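Local structure of GTPase-activating protein BEM3 (Saccharomyces cerevisiae S288C, 6FSF) at residues Leu74-Leu79 / Thr105-Val110; Ile19-Leu24 / Ile99-Tyr104; Val65-His70 / Lys115-Lys120. The protein activates the GTPase activity of CDC42 and, less efficiently, of RHO1, and binds phosphatidylinositol 3-phosphate, this chain being its tandem PX-PH part. One frame throughout, in Å; residues are numbered along the deposited sequence.

Contact 1: residues Leu74-Leu79 / Thr105-Val110; sequences LPLPTL and TSIFSV
The proline-rich loop of the PX domain, the long connection between helices 57-70 and 90-107, lies here along the C-terminal end of helix 90-107, with Pro77 set on Ser106 and Ile107. Pro77 brings the rim of its ring: CG sits 3.6 Å from Ser106 CB, while CD and CG share the end of the isoleucine, with Pro77 CD 4.0 Å from Ile107 CD1. Pro77 and Ile107 meet at about a right angle. Ile107 CD1 also receives Leu76, whose CD2 comes to 4.0 Å from it, so one methyl fills the angle between two consecutive loop residues. That methyl gets there because Ile107 CG1 stands beside the backbone N, anti to the carbonyl carbon (chi1 -69°), and brings CD1 up against the loop. Farther along, past the helix end, Leu74 and Val110 reach out tip to tip, Leu74 CD1 to Val110 CG1 at 3.6 Å. Between Ile107 and Val110 the chain leaves the helix through a type I beta turn, and Ser109 OG ties back to Thr105 O with a 2.6 Å hydrogen bond. No hydrogen bond joins the loop to the helix end; the hydroxyl of Ser106 turns back to Gln102 O. With an alanine in place of Pro77, CG and CD are gone, which would probably leave Ser106 CB and Ile107 CD1 less covered and the loop backbone freer to turn. Around the contact, Pro77 also rests on Tyr103 of helix 90-107, Ile107 reaches Met67 of helix 57-70, and Phe108 packs on Ile19 and Ile21 of strand 19-29 and on Ile121 and Ile125 of helix 115-125.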
loop_
_atom_site.group_PDB
_atom_site.type_symbol
_atom_site.label_atom_id
_atom_site.label_comp_id
_atom_site.label_asym_id
_atom_site.label_seq_id
_atom_site.Cartn_x
_atom_site.Cartn_y
_atom_site.Cartn_z
ATOM N N LEU A 74 21.824 1.930 -18.502
ATOM C CA LEU A 74 20.452 2.137 -18.938
ATOM C C LEU A 74 19.678 2.927 -17.885
ATOM O O LEU A 74 19.865 2.706 -16.682
ATOM C CB LEU A 74 19.754 0.797 -19.226
ATOM C CG LEU A 74 18.616 0.168 -18.422
ATOM C CD1 LEU A 74 18.091 -1.028 -19.201
ATOM C CD2 LEU A 74 19.058 -0.269 -17.037
ATOM N N PRO A 75 18.858 3.890 -18.302
ATOM C CA PRO A 75 18.136 4.721 -17.328
ATOM C C PRO A 75 17.123 3.909 -16.535
ATOM O O PRO A 75 16.413 3.060 -17.080
ATOM C CB PRO A 75 17.450 5.780 -18.199
ATOM C CG PRO A 75 17.402 5.173 -19.576
ATOM C CD PRO A 75 18.631 4.329 -19.689
ATOM N N LEU A 76 17.062 4.181 -15.236
ATOM C CA LEU A 76 16.195 3.479 -14.303
ATOM C C LEU A 76 15.451 4.475 -13.426
ATOM O O LEU A 76 15.985 5.539 -13.098
ATOM C CB LEU A 76 17.007 2.520 -13.417
ATOM C CG LEU A 76 17.598 1.294 -14.123
ATOM C CD1 LEU A 76 18.748 0.703 -13.326
ATOM C CD2 LEU A 76 16.523 0.245 -14.362
ATOM N N PRO A 77 14.223 4.156 -13.020
ATOM C CA PRO A 77 13.444 5.098 -12.207
ATOM C C PRO A 77 14.008 5.216 -10.797
ATOM O O PRO A 77 14.899 4.478 -10.377
ATOM C CB PRO A 77 12.041 4.490 -12.199
ATOM C CG PRO A 77 12.266 3.030 -12.422
ATOM C CD PRO A 77 13.459 2.936 -13.335
ATOM N N THR A 78 13.455 6.168 -10.053
ATOM C CA THR A 78 13.962 6.540 -8.738
ATOM C C THR A 78 12.981 6.116 -7.653
ATOM O O THR A 78 11.774 6.359 -7.767
ATOM C CB THR A 78 14.217 8.046 -8.666
ATOM O OG1 THR A 78 15.138 8.417 -9.697
ATOM C CG2 THR A 78 14.795 8.428 -7.313
ATOM N N LEU A 79 13.508 5.483 -6.603
ATOM C CA LEU A 79 12.686 5.043 -5.490
ATOM C C LEU A 79 12.211 6.237 -4.667
ATOM O O LEU A 79 12.792 7.321 -4.732
ATOM C CB LEU A 79 13.471 4.081 -4.601
ATOM C CG LEU A 79 13.546 2.620 -5.043
ATOM C CD1 LEU A 79 14.289 1.796 -4.004
ATOM C CD2 LEU A 79 12.149 2.066 -5.266
ATOM N N THR A 105 6.226 0.161 -12.622
ATOM C CA THR A 105 5.726 0.205 -13.991
ATOM C C THR A 105 6.871 0.400 -14.974
ATOM O O THR A 105 6.899 -0.222 -16.043
ATOM C CB THR A 105 4.684 1.320 -14.145
ATOM O OG1 THR A 105 3.530 1.011 -13.350
ATOM C CG2 THR A 105 4.260 1.472 -15.598
ATOM N N SER A 106 7.837 1.248 -14.619
ATOM C CA SER A 106 8.980 1.475 -15.495
ATOM C C SER A 106 9.876 0.243 -15.566
ATOM O O SER A 106 10.404 -0.086 -16.636
ATOM C CB SER A 106 9.767 2.697 -15.017
ATOM O OG SER A 106 8.952 3.856 -14.997
ATOM N N ILE A 107 10.044 -0.458 -14.440
ATOM C CA ILE A 107 10.937 -1.613 -14.392
ATOM C C ILE A 107 10.494 -2.672 -15.395
ATOM O O ILE A 107 11.273 -3.112 -16.248
ATOM C CB ILE A 107 10.999 -2.180 -12.961
ATOM C CG1 ILE A 107 11.730 -1.207 -12.040
ATOM C CG2 ILE A 107 11.675 -3.540 -12.947
ATOM C CD1 ILE A 107 13.153 -0.908 -12.471
ATOM N N PHE A 108 9.231 -3.088 -15.315
ATOM C CA PHE A 108 8.697 -4.114 -16.199
ATOM C C PHE A 108 8.344 -3.585 -17.585
ATOM O O PHE A 108 7.729 -4.315 -18.371
ATOM C CB PHE A 108 7.473 -4.771 -15.553
ATOM C CG PHE A 108 7.798 -5.575 -14.324
ATOM C CD1 PHE A 108 7.633 -5.034 -13.060
ATOM C CD2 PHE A 108 8.291 -6.865 -14.436
ATOM C CE1 PHE A 108 7.943 -5.772 -11.924
ATOM C CE2 PHE A 108 8.602 -7.607 -13.307
ATOM C CZ PHE A 108 8.429 -7.062 -12.049
ATOM N N SER A 109 8.719 -2.346 -17.899
ATOM C CA SER A 109 8.556 -1.798 -19.238
ATOM C C SER A 109 9.863 -1.717 -20.011
ATOM O O SER A 109 9.836 -1.422 -21.212
ATOM C CB SER A 109 7.921 -0.402 -19.174
ATOM O OG SER A 109 6.611 -0.472 -18.642
ATOM N N VAL A 110 10.993 -1.962 -19.358
ATOM C CA VAL A 110 12.275 -1.985 -20.068
ATOM C C VAL A 110 12.273 -3.132 -21.070
ATOM O O VAL A 110 11.899 -4.266 -20.709
ATOM C CB VAL A 110 13.436 -2.120 -19.069
ATOM C CG1 VAL A 110 14.756 -2.271 -19.807
ATOM C CG2 VAL A 110 13.476 -0.915 -18.141
#

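Contact 2: residues Ile19-Leu24 / Ile99-Tyr104; sequences IQIEVL and ILNQYY
Asn101 OD1 takes the backbone N-H of Val23 in a 2.9 Å hydrogen bond from Val23 N, nearly straight at the hydrogen (170°). The donor stands above the plane of the amide carbonyl, not on a lone pair. The side chain reaches the strand from a chi1 of -104°, an unrelaxed torsion that swings the amide across to Val23. The same oxygen lies against aliphatic carbon: Val23 CG2 is 3.5 Å from Asn101 OD1, and Ile21 CD1 is 3.7 Å from it. Ile21 and Val23, alternate residues of the strand whose side chains face the helix, each slide past Asn101 in the opposite direction.

Ile21 then crosses Tyr104 at about a right angle, its CD1 meeting Tyr104 CB at 3.5 Å, at the root of the side chain and not at the ring. Val23 uses CG2, held beside its own backbone N, to touch the helix one turn before Tyr104, 4.1 Å from Leu100 CB. The strand and helix segments run almost antiparallel, 160° between their directions, with axes 7.7 Å apart.

Strand 19-29 is an outermost strand of the four-stranded PX sheet and pairs with strand 35-43 through Gln20 with Ile42, Glu22 with Ala40 and Leu24 with Leu38. Helix 90-107 lies on a face of that sheet, where Leu100 touches Ile37, Tyr104 touches Ile39, and Tyr104 also meets Val60 of helix 57-70.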
loop_
_atom_site.group_PDB
_atom_site.type_symbol
_atom_site.label_atom_id
_atom_site.label_comp_id
_atom_site.label_asym_id
_atom_site.label_seq_id
_atom_site.Cartn_x
_atom_site.Cartn_y
_atom_site.Cartn_z
ATOM N N ILE A 19 2.665 -8.100 -18.532
ATOM C CA ILE A 19 2.078 -7.945 -17.208
ATOM C C ILE A 19 1.963 -6.466 -16.868
ATOM O O ILE A 19 2.755 -5.634 -17.324
ATOM C CB ILE A 19 2.887 -8.680 -16.112
ATOM C CG1 ILE A 19 4.302 -8.098 -15.989
ATOM C CG2 ILE A 19 2.935 -10.176 -16.387
ATOM C CD1 ILE A 19 5.057 -8.583 -14.763
ATOM N N GLN A 20 0.948 -6.144 -16.070
ATOM C CA GLN A 20 0.833 -4.849 -15.420
ATOM C C GLN A 20 1.034 -5.032 -13.924
ATOM O O GLN A 20 0.751 -6.100 -13.373
ATOM C CB GLN A 20 -0.530 -4.204 -15.686
ATOM C CG GLN A 20 -0.959 -4.193 -17.138
ATOM C CD GLN A 20 -2.405 -3.770 -17.301
ATOM O OE1 GLN A 20 -3.208 -4.485 -17.898
ATOM N NE2 GLN A 20 -2.745 -2.605 -16.764
ATOM N N ILE A 21 1.527 -3.985 -13.268
ATOM C CA ILE A 21 1.717 -3.999 -11.823
ATOM C C ILE A 21 0.805 -2.956 -11.199
ATOM O O ILE A 21 0.437 -1.964 -11.833
ATOM C CB ILE A 21 3.195 -3.754 -11.427
ATOM C CG1 ILE A 21 3.607 -2.295 -11.679
ATOM C CG2 ILE A 21 4.112 -4.705 -12.180
ATOM C CD1 ILE A 21 3.568 -1.412 -10.436
ATOM N N GLU A 22 0.436 -3.193 -9.943
ATOM C CA GLU A 22 -0.327 -2.221 -9.166
ATOM C C GLU A 22 0.095 -2.349 -7.712
ATOM O O GLU A 22 -0.165 -3.375 -7.080
ATOM C CB GLU A 22 -1.830 -2.431 -9.320
ATOM C CG GLU A 22 -2.661 -1.360 -8.623
ATOM C CD GLU A 22 -4.153 -1.600 -8.739
ATOM O OE1 GLU A 22 -4.549 -2.603 -9.374
ATOM O OE2 GLU A 22 -4.931 -0.786 -8.196
ATOM N N VAL A 23 0.757 -1.317 -7.197
ATOM C CA VAL A 23 1.086 -1.255 -5.778
ATOM C C VAL A 23 -0.212 -0.991 -5.022
ATOM O O VAL A 23 -0.810 0.080 -5.157
ATOM C CB VAL A 23 2.135 -0.175 -5.489
ATOM C CG1 VAL A 23 2.516 -0.177 -4.018
ATOM C CG2 VAL A 23 3.364 -0.389 -6.360
ATOM N N LEU A 24 -0.662 -1.973 -4.243
ATOM C CA LEU A 24 -1.947 -1.867 -3.566
ATOM C C LEU A 24 -1.853 -1.190 -2.206
ATOM O O LEU A 24 -2.829 -0.572 -1.764
ATOM C CB LEU A 24 -2.570 -3.258 -3.398
ATOM C CG LEU A 24 -2.874 -4.055 -4.671
ATOM C CD1 LEU A 24 -3.404 -5.438 -4.321
ATOM C CD2 LEU A 24 -3.859 -3.312 -5.561
ATOM N N ILE A 99 4.751 6.924 -6.109
ATOM C CA ILE A 99 6.107 6.829 -6.643
ATOM C C ILE A 99 6.472 5.372 -6.898
ATOM O O ILE A 99 7.100 5.041 -7.912
ATOM C CB ILE A 99 7.106 7.504 -5.685
ATOM C CG1 ILE A 99 6.704 8.957 -5.428
ATOM C CG2 ILE A 99 8.525 7.412 -6.236
ATOM C CD1 ILE A 99 7.633 9.690 -4.503
ATOM N N LEU A 100 6.092 4.480 -5.980
ATOM C CA LEU A 100 6.388 3.063 -6.165
ATOM C C LEU A 100 5.641 2.496 -7.366
ATOM O O LEU A 100 6.168 1.638 -8.083
ATOM C CB LEU A 100 6.047 2.285 -4.895
ATOM C CG LEU A 100 7.051 2.400 -3.747
ATOM C CD1 LEU A 100 6.446 1.882 -2.454
ATOM C CD2 LEU A 100 8.330 1.649 -4.080
ATOM N N ASN A 101 4.412 2.962 -7.601
ATOM C CA ASN A 101 3.678 2.551 -8.795
ATOM C C ASN A 101 4.416 2.969 -10.062
ATOM O O ASN A 101 4.585 2.168 -10.989
ATOM C CB ASN A 101 2.267 3.139 -8.773
ATOM C CG ASN A 101 1.216 2.110 -8.414
ATOM O OD1 ASN A 101 1.284 0.961 -8.847
ATOM N ND2 ASN A 101 0.236 2.518 -7.617
ATOM N N GLN A 102 4.862 4.226 -10.116
ATOM C CA GLN A 102 5.652 4.691 -11.253
ATOM C C GLN A 102 6.947 3.903 -11.383
ATOM O O GLN A 102 7.391 3.601 -12.498
ATOM C CB GLN A 102 5.958 6.180 -11.103
ATOM C CG GLN A 102 4.740 7.065 -11.192
ATOM C CD GLN A 102 3.961 6.830 -12.466
ATOM O OE1 GLN A 102 2.843 6.318 -12.437
ATOM N NE2 GLN A 102 4.550 7.202 -13.596
ATOM N N TYR A 103 7.568 3.569 -10.252
ATOM C CA TYR A 103 8.850 2.873 -10.267
ATOM C C TYR A 103 8.726 1.500 -10.914
ATOM O O TYR A 103 9.462 1.168 -11.851
ATOM C CB TYR A 103 9.383 2.754 -8.839
ATOM C CG TYR A 103 10.661 1.956 -8.704
ATOM C CD1 TYR A 103 11.899 2.563 -8.862
ATOM C CD2 TYR A 103 10.631 0.601 -8.397
ATOM C CE1 TYR A 103 13.071 1.842 -8.730
ATOM C CE2 TYR A 103 11.796 -0.130 -8.263
ATOM C CZ TYR A 103 13.014 0.497 -8.430
ATOM O OH TYR A 103 14.179 -0.222 -8.296
ATOM N N TYR A 104 7.794 0.681 -10.423
ATOM C CA TYR A 104 7.729 -0.699 -10.891
ATOM C C TYR A 104 7.057 -0.813 -12.251
ATOM O O TYR A 104 7.285 -1.791 -12.971
ATOM C CB TYR A 104 7.020 -1.570 -9.861
ATOM C CG TYR A 104 7.928 -2.008 -8.736
ATOM C CD1 TYR A 104 9.054 -2.777 -8.994
ATOM C CD2 TYR A 104 7.660 -1.660 -7.419
ATOM C CE1 TYR A 104 9.890 -3.182 -7.975
ATOM C CE2 TYR A 104 8.490 -2.055 -6.393
ATOM C CZ TYR A 104 9.607 -2.819 -6.675
ATOM O OH TYR A 104 10.441 -3.223 -5.653
#

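Contact 3: residues Val65-His70 / Lys115-Lys120; sequences VYMKSH and KNVGLK
Helix segments 65-70 and 115-120 run antiparallel, 170° between their directions, with axes 10.6 Å apart and the CA atoms of Met67 and Val117 lying nearest, 6.9 Å apart. That wide spacing is bridged mainly by Tyr66, whose ring extends from a CG anti to the backbone N (chi1 176°). Lys120 CG lies over one face of the ring, 4.1 Å from the Tyr66 ring centroid, a CH-pi contact; Lys120 NZ, 5.7 Å from that centroid, offers at most a weak cation-pi attraction. The opposite face carries the imidazole of His70, which is tied back to its own helix by a 2.8 Å hydrogen bond from His70 ND1 to Tyr66 O, in the carbonyl plane and on a lone pair. The ring edge meets Val117, with Tyr66 CE2 3.9 Å from Val117 CA. Val117 CG2 meets His70 CB at 3.6 Å, and its CG1 lies against Met67 CG. At the outer end, Asn116 ND2 approaches His70 CD2 at 3.6 Å, the amide and imidazole planes turned 60° apart. Met67 continues inward to Tyr103 and Ile107 of helix 90-107. This is plain antiparallel helix packing within the helical part of the PX fold.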
loop_
_atom_site.group_PDB
_atom_site.type_symbol
_atom_site.label_atom_id
_atom_site.label_comp_id
_atom_site.label_asym_id
_atom_site.label_seq_id
_atom_site.Cartn_x
_atom_site.Cartn_y
_atom_site.Cartn_z
ATOM N N VAL A 65 19.473 -1.596 -5.622
ATOM C CA VAL A 65 20.931 -1.506 -5.569
ATOM C C VAL A 65 21.561 -2.481 -6.556
ATOM O O VAL A 65 22.529 -2.147 -7.250
ATOM C CB VAL A 65 21.433 -1.746 -4.132
ATOM C CG1 VAL A 65 22.937 -1.962 -4.122
ATOM C CG2 VAL A 65 21.062 -0.573 -3.235
ATOM N N TYR A 66 21.014 -3.696 -6.643
ATOM C CA TYR A 66 21.543 -4.678 -7.583
ATOM C C TYR A 66 21.435 -4.181 -9.018
ATOM O O TYR A 66 22.335 -4.412 -9.834
ATOM C CB TYR A 66 20.809 -6.011 -7.423
ATOM C CG TYR A 66 21.228 -7.069 -8.425
ATOM C CD1 TYR A 66 22.278 -7.935 -8.153
ATOM C CD2 TYR A 66 20.569 -7.202 -9.641
ATOM C CE1 TYR A 66 22.663 -8.900 -9.066
ATOM C CE2 TYR A 66 20.950 -8.161 -10.562
ATOM C CZ TYR A 66 21.997 -9.008 -10.269
ATOM O OH TYR A 66 22.378 -9.968 -11.180
ATOM N N MET A 67 20.344 -3.490 -9.346
ATOM C CA MET A 67 20.131 -3.081 -10.730
ATOM C C MET A 67 21.035 -1.914 -11.106
ATOM O O MET A 67 21.613 -1.896 -12.198
ATOM C CB MET A 67 18.661 -2.735 -10.958
ATOM C CG MET A 67 17.752 -3.954 -10.915
ATOM S SD MET A 67 16.041 -3.596 -11.338
ATOM C CE MET A 67 15.584 -2.529 -9.977
ATOM N N LYS A 68 21.184 -0.935 -10.212
ATOM C CA LYS A 68 22.071 0.189 -10.501
ATOM C C LYS A 68 23.477 -0.287 -10.847
ATOM O O LYS A 68 24.155 0.314 -11.687
ATOM C CB LYS A 68 22.139 1.149 -9.313
ATOM C CG LYS A 68 20.813 1.537 -8.685
ATOM C CD LYS A 68 20.042 2.545 -9.512
ATOM C CE LYS A 68 18.951 3.189 -8.666
ATOM N NZ LYS A 68 17.765 3.587 -9.472
ATOM N N SER A 69 23.923 -1.375 -10.219
ATOM C CA SER A 69 25.300 -1.837 -10.338
ATOM C C SER A 69 25.528 -2.764 -11.520
ATOM O O SER A 69 26.655 -2.842 -12.019
ATOM C CB SER A 69 25.725 -2.545 -9.048
ATOM O OG SER A 69 24.686 -3.382 -8.567
ATOM N N HIS A 70 24.501 -3.477 -11.974
ATOM C CA HIS A 70 24.663 -4.421 -13.068
ATOM C C HIS A 70 24.138 -3.898 -14.399
ATOM O O HIS A 70 24.437 -4.496 -15.439
ATOM C CB HIS A 70 23.979 -5.751 -12.728
ATOM C CG HIS A 70 24.632 -6.493 -11.607
ATOM N ND1 HIS A 70 24.608 -6.043 -10.306
ATOM C CD2 HIS A 70 25.330 -7.653 -11.592
ATOM C CE1 HIS A 70 25.261 -6.895 -9.535
ATOM N NE2 HIS A 70 25.708 -7.882 -10.290
ATOM N N LYS A 115 20.792 -11.235 -18.868
ATOM C CA LYS A 115 20.224 -12.501 -18.411
ATOM C C LYS A 115 20.275 -12.631 -16.891
ATOM O O LYS A 115 19.330 -13.138 -16.273
ATOM C CB LYS A 115 20.952 -13.667 -19.074
ATOM C CG LYS A 115 20.829 -13.681 -20.594
ATOM C CD LYS A 115 21.536 -14.894 -21.178
ATOM C CE LYS A 115 21.493 -14.903 -22.700
ATOM N NZ LYS A 115 20.101 -14.937 -23.216
ATOM N N ASN A 116 21.367 -12.178 -16.270
ATOM C CA ASN A 116 21.478 -12.273 -14.816
ATOM C C ASN A 116 20.500 -11.331 -14.117
ATOM O O ASN A 116 19.871 -11.705 -13.118
ATOM C CB ASN A 116 22.914 -11.980 -14.382
ATOM C CG ASN A 116 23.446 -10.685 -14.967
ATOM O OD1 ASN A 116 23.164 -10.347 -16.119
ATOM N ND2 ASN A 116 24.216 -9.953 -14.175
ATOM N N VAL A 117 20.346 -10.110 -14.633
ATOM C CA VAL A 117 19.473 -9.135 -13.985
ATOM C C VAL A 117 18.011 -9.528 -14.151
ATOM O O VAL A 117 17.211 -9.406 -13.216
ATOM C CB VAL A 117 19.743 -7.725 -14.540
ATOM C CG1 VAL A 117 18.913 -6.693 -13.788
ATOM C CG2 VAL A 117 21.226 -7.393 -14.463
ATOM N N GLY A 118 17.636 -9.994 -15.344
ATOM C CA GLY A 118 16.260 -10.404 -15.566
ATOM C C GLY A 118 15.841 -11.547 -14.663
ATOM O O GLY A 118 14.704 -11.589 -14.186
ATOM N N LEU A 119 16.755 -12.485 -14.411
ATOM C CA LEU A 119 16.448 -13.583 -13.503
ATOM C C LEU A 119 16.244 -13.079 -12.080
ATOM O O LEU A 119 15.325 -13.526 -11.382
ATOM C CB LEU A 119 17.563 -14.629 -13.550
ATOM C CG LEU A 119 17.505 -15.729 -12.487
ATOM C CD1 LEU A 119 16.338 -16.677 -12.734
ATOM C CD2 LEU A 119 18.821 -16.486 -12.434
ATOM N N LYS A 120 17.090 -12.146 -11.636
ATOM C CA LYS A 120 16.968 -11.608 -10.284
ATOM C C LYS A 120 15.618 -10.931 -10.081
ATOM O O LYS A 120 14.987 -11.090 -9.029
ATOM C CB LYS A 120 18.109 -10.627 -10.013
ATOM C CG LYS A 120 18.343 -10.311 -8.544
ATOM C CD LYS A 120 19.067 -11.451 -7.844
ATOM C CE LYS A 120 19.383 -11.100 -6.398
ATOM N NZ LYS A 120 20.183 -12.159 -5.722
#

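In the fold
All three contacts belong to the PX half of the tandem, on one side of the chain's centre. Contacts 1 and 2 share helix 90-107, while contact 3 joins the helices before and after it in the chain. The centres of contacts 1 and 2 lie 10 Å apart, and they meet where Pro77 CG comes 3.4 Å from Tyr103 O. Contact 3 lies 12 Å from contact 1 and 18 Å from contact 2, between centres. Met67 links it back to helix 90-107, its CE 3.8 Å from Ile107 CD1, and Lys68 NZ comes 3.1 Å from Pro77 O. In PX domains generally the proline-rich loop of contact 1 borders the phosphoinositide pocket, as it probably does here.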